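Amine oxidase domain-containing protein (Pyrococcus furiosus, PDB 3NRN) binds AMP and is probably an oxidoreductase related to the flavin-containing amine oxidases, its substrate unknown. Local coordinates at residues Gly37-Leu42 with Gly182-Gly187. Sequence-based numbering, arbitrary orientation.
Sequences GRFTNL and GLIRGG. With AMP (adenosine monophosphate), chain B.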
loop_
_atom_site.group_PDB
_atom_site.type_symbol
_atom_site.label_atom_id
_atom_site.label_comp_id
_atom_site.label_asym_id
_atom_site.label_seq_id
_atom_site.Cartn_x
_atom_site.Cartn_y
_atom_site.Cartn_z
ATOM N N GLY A 37 -4.228 -9.178 -7.560
ATOM C CA GLY A 37 -3.258 -9.485 -6.528
ATOM C C GLY A 37 -3.742 -9.188 -5.122
ATOM O O GLY A 37 -4.792 -9.666 -4.694
ATOM N N ARG A 38 -2.980 -8.376 -4.399
ATOM C CA ARG A 38 -3.333 -8.030 -3.034
ATOM C C ARG A 38 -4.126 -6.736 -2.916
ATOM O O ARG A 38 -4.162 -6.112 -1.855
ATOM C CB ARG A 38 -2.069 -7.960 -2.173
ATOM C CG ARG A 38 -1.286 -9.275 -2.155
ATOM C CD ARG A 38 -0.377 -9.361 -0.944
ATOM N NE ARG A 38 0.490 -8.194 -0.832
ATOM C CZ ARG A 38 1.491 -7.925 -1.659
ATOM N NH1 ARG A 38 1.757 -8.746 -2.656
ATOM N NH2 ARG A 38 2.217 -6.828 -1.496
ATOM N N PHE A 39 -4.772 -6.340 -4.005
ATOM C CA PHE A 39 -5.575 -5.130 -4.002
ATOM C C PHE A 39 -6.920 -5.372 -4.689
ATOM O O PHE A 39 -7.280 -4.666 -5.624
ATOM C CB PHE A 39 -4.835 -3.995 -4.712
ATOM C CG PHE A 39 -5.434 -2.639 -4.476
ATOM C CD1 PHE A 39 -5.281 -2.004 -3.247
ATOM C CD2 PHE A 39 -6.148 -1.990 -5.483
ATOM C CE1 PHE A 39 -5.824 -0.744 -3.022
ATOM C CE2 PHE A 39 -6.700 -0.730 -5.266
ATOM C CZ PHE A 39 -6.535 -0.106 -4.033
ATOM N N THR A 40 -7.654 -6.383 -4.232
ATOM C CA THR A 40 -8.966 -6.678 -4.799
ATOM C C THR A 40 -9.900 -7.206 -3.702
ATOM O O THR A 40 -9.531 -7.215 -2.523
ATOM C CB THR A 40 -8.858 -7.688 -5.969
ATOM O OG1 THR A 40 -10.105 -7.736 -6.668
ATOM C CG2 THR A 40 -8.512 -9.078 -5.469
ATOM N N ASN A 41 -11.101 -7.641 -4.070
ATOM C CA ASN A 41 -12.056 -8.114 -3.069
ATOM C C ASN A 41 -12.045 -9.603 -2.757
ATOM O O ASN A 41 -11.689 -10.437 -3.592
ATOM C CB ASN A 41 -13.470 -7.693 -3.462
ATOM C CG ASN A 41 -13.675 -6.202 -3.352
ATOM O OD1 ASN A 41 -12.715 -5.440 -3.237
ATOM N ND2 ASN A 41 -14.933 -5.770 -3.400
ATOM N N LEU A 42 -12.442 -9.918 -1.529
ATOM C CA LEU A 42 -12.505 -11.291 -1.064
ATOM C C LEU A 42 -13.875 -11.555 -0.447
ATOM O O LEU A 42 -14.086 -11.299 0.740
ATOM C CB LEU A 42 -11.416 -11.550 -0.017
ATOM C CG LEU A 42 -11.419 -12.937 0.638
ATOM C CD1 LEU A 42 -11.021 -14.007 -0.381
ATOM C CD2 LEU A 42 -10.456 -12.939 1.810
ATOM N N GLY A 182 -8.774 7.899 2.431
ATOM C CA GLY A 182 -10.099 7.917 1.851
ATOM C C GLY A 182 -10.529 6.502 1.536
ATOM O O GLY A 182 -9.697 5.656 1.202
ATOM N N LEU A 183 -11.829 6.248 1.657
ATOM C CA LEU A 183 -12.406 4.939 1.381
ATOM C C LEU A 183 -12.810 4.844 -0.087
ATOM O O LEU A 183 -13.074 5.856 -0.736
ATOM C CB LEU A 183 -13.631 4.709 2.267
ATOM C CG LEU A 183 -13.412 4.633 3.781
ATOM C CD1 LEU A 183 -14.750 4.387 4.478
ATOM C CD2 LEU A 183 -12.445 3.509 4.104
ATOM N N ILE A 184 -12.867 3.616 -0.594
ATOM C CA ILE A 184 -13.211 3.360 -1.983
ATOM C C ILE A 184 -14.566 2.664 -2.124
ATOM O O ILE A 184 -14.747 1.551 -1.635
ATOM C CB ILE A 184 -12.166 2.440 -2.643
ATOM C CG1 ILE A 184 -10.750 2.901 -2.281
ATOM C CG2 ILE A 184 -12.366 2.438 -4.146
ATOM C CD1 ILE A 184 -9.687 1.933 -2.707
ATOM N N ARG A 185 -15.512 3.300 -2.800
ATOM C CA ARG A 185 -16.810 2.660 -2.982
ATOM C C ARG A 185 -16.570 1.430 -3.842
ATOM O O ARG A 185 -15.865 1.498 -4.861
ATOM C CB ARG A 185 -17.800 3.604 -3.675
ATOM C CG ARG A 185 -19.165 2.974 -3.961
ATOM C CD ARG A 185 -20.191 4.037 -4.347
ATOM N NE ARG A 185 -20.537 4.884 -3.208
ATOM C CZ ARG A 185 -21.254 4.472 -2.166
ATOM N NH1 ARG A 185 -21.710 3.224 -2.123
ATOM N NH2 ARG A 185 -21.502 5.297 -1.158
ATOM N N GLY A 186 -17.135 0.303 -3.417
ATOM C CA GLY A 186 -16.957 -0.933 -4.156
ATOM C C GLY A 186 -15.722 -1.693 -3.708
ATOM O O GLY A 186 -15.457 -2.792 -4.190
ATOM N N GLY A 187 -14.965 -1.114 -2.782
ATOM C CA GLY A 187 -13.765 -1.775 -2.296
ATOM C C GLY A 187 -12.613 -1.679 -3.280
ATOM O O GLY A 187 -12.721 -0.999 -4.302
HETATM P P AMP B . 0.745 -8.069 -5.989
HETATM O O1P AMP B . 1.612 -7.057 -6.711
HETATM O O2P AMP B . 1.614 -8.889 -5.038
HETATM O O3P AMP B . -0.518 -7.525 -5.452
HETATM O "O5'" AMP B . 0.447 -9.052 -7.215
HETATM C "C5'" AMP B . 1.525 -9.470 -8.060
HETATM C "C4'" AMP B . 0.839 -10.415 -9.036
HETATM O "O4'" AMP B . 1.784 -11.244 -9.720
HETATM C "C3'" AMP B . -0.174 -11.353 -8.400
HETATM O "O3'" AMP B . -1.388 -11.117 -9.141
HETATM C "C2'" AMP B . 0.434 -12.748 -8.661
HETATM O "O2'" AMP B . -0.504 -13.825 -8.855
HETATM C "C1'" AMP B . 1.193 -12.482 -9.947
HETATM N N9 AMP B . 2.384 -13.328 -10.163
HETATM C C8 AMP B . 3.303 -13.722 -9.242
HETATM N N7 AMP B . 4.296 -14.419 -9.855
HETATM C C5 AMP B . 4.046 -14.400 -11.172
HETATM C C6 AMP B . 4.714 -14.966 -12.353
HETATM N N6 AMP B . 5.864 -15.672 -12.175
HETATM N N1 AMP B . 4.129 -14.733 -13.553
HETATM C C2 AMP B . 2.985 -13.974 -13.673
HETATM N N3 AMP B . 2.282 -13.470 -12.627
HETATM C C4 AMP B . 2.783 -13.672 -11.384
#
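Asn-41 lays its side-chain amide against the turn at Gly-186 and Gly-187. Its ND2 donates to Gly-186 O at 3.1 Å, with an N-H...O angle of 154°. ND2 lies tilted out of the plane of the Gly-186 carbonyl. CG of Asn-41 sits beside the backbone N (chi1 -69°), anti to the carbonyl carbon, and this carries the amide across to the turn. OD1 rests 3.8 Å from Gly-187 C and accepts a hydrogen bond from Lys-189 N, at the start of helix 188-200. ND2 also bonds Gln-48 OE1, so both the oxygen and the nitrogen of the amide are held. With an alanine here, Gly-186 O would probably lose this donor and Lys-189 N its acceptor. The turn is type II, closed by Gly-187 N to Ile-184 O at 2.9 Å. A CB on Gly-187 would run into Asn-41 OD1. Beside the amide, Ile-184 CD1 reaches Phe-39 CZ at 4.0 Å, an apolar contact, the two side chains coming from opposite directions. Phe-39 also packs on Val-191 and Ile-192 of helix 188-200. At the other end of segment 37-42, Arg-38 N bonds AMP O3P at 2.8 Å, nearly straight at 172°. Arg-38 NH2 forms a salt bridge with Asp-379. The contact joins the residues just after this AMP contact to the turn before helix 188-200; the AMP site is consistent with the Rossmann-type dinucleotide-binding fold of flavin-containing amine oxidases.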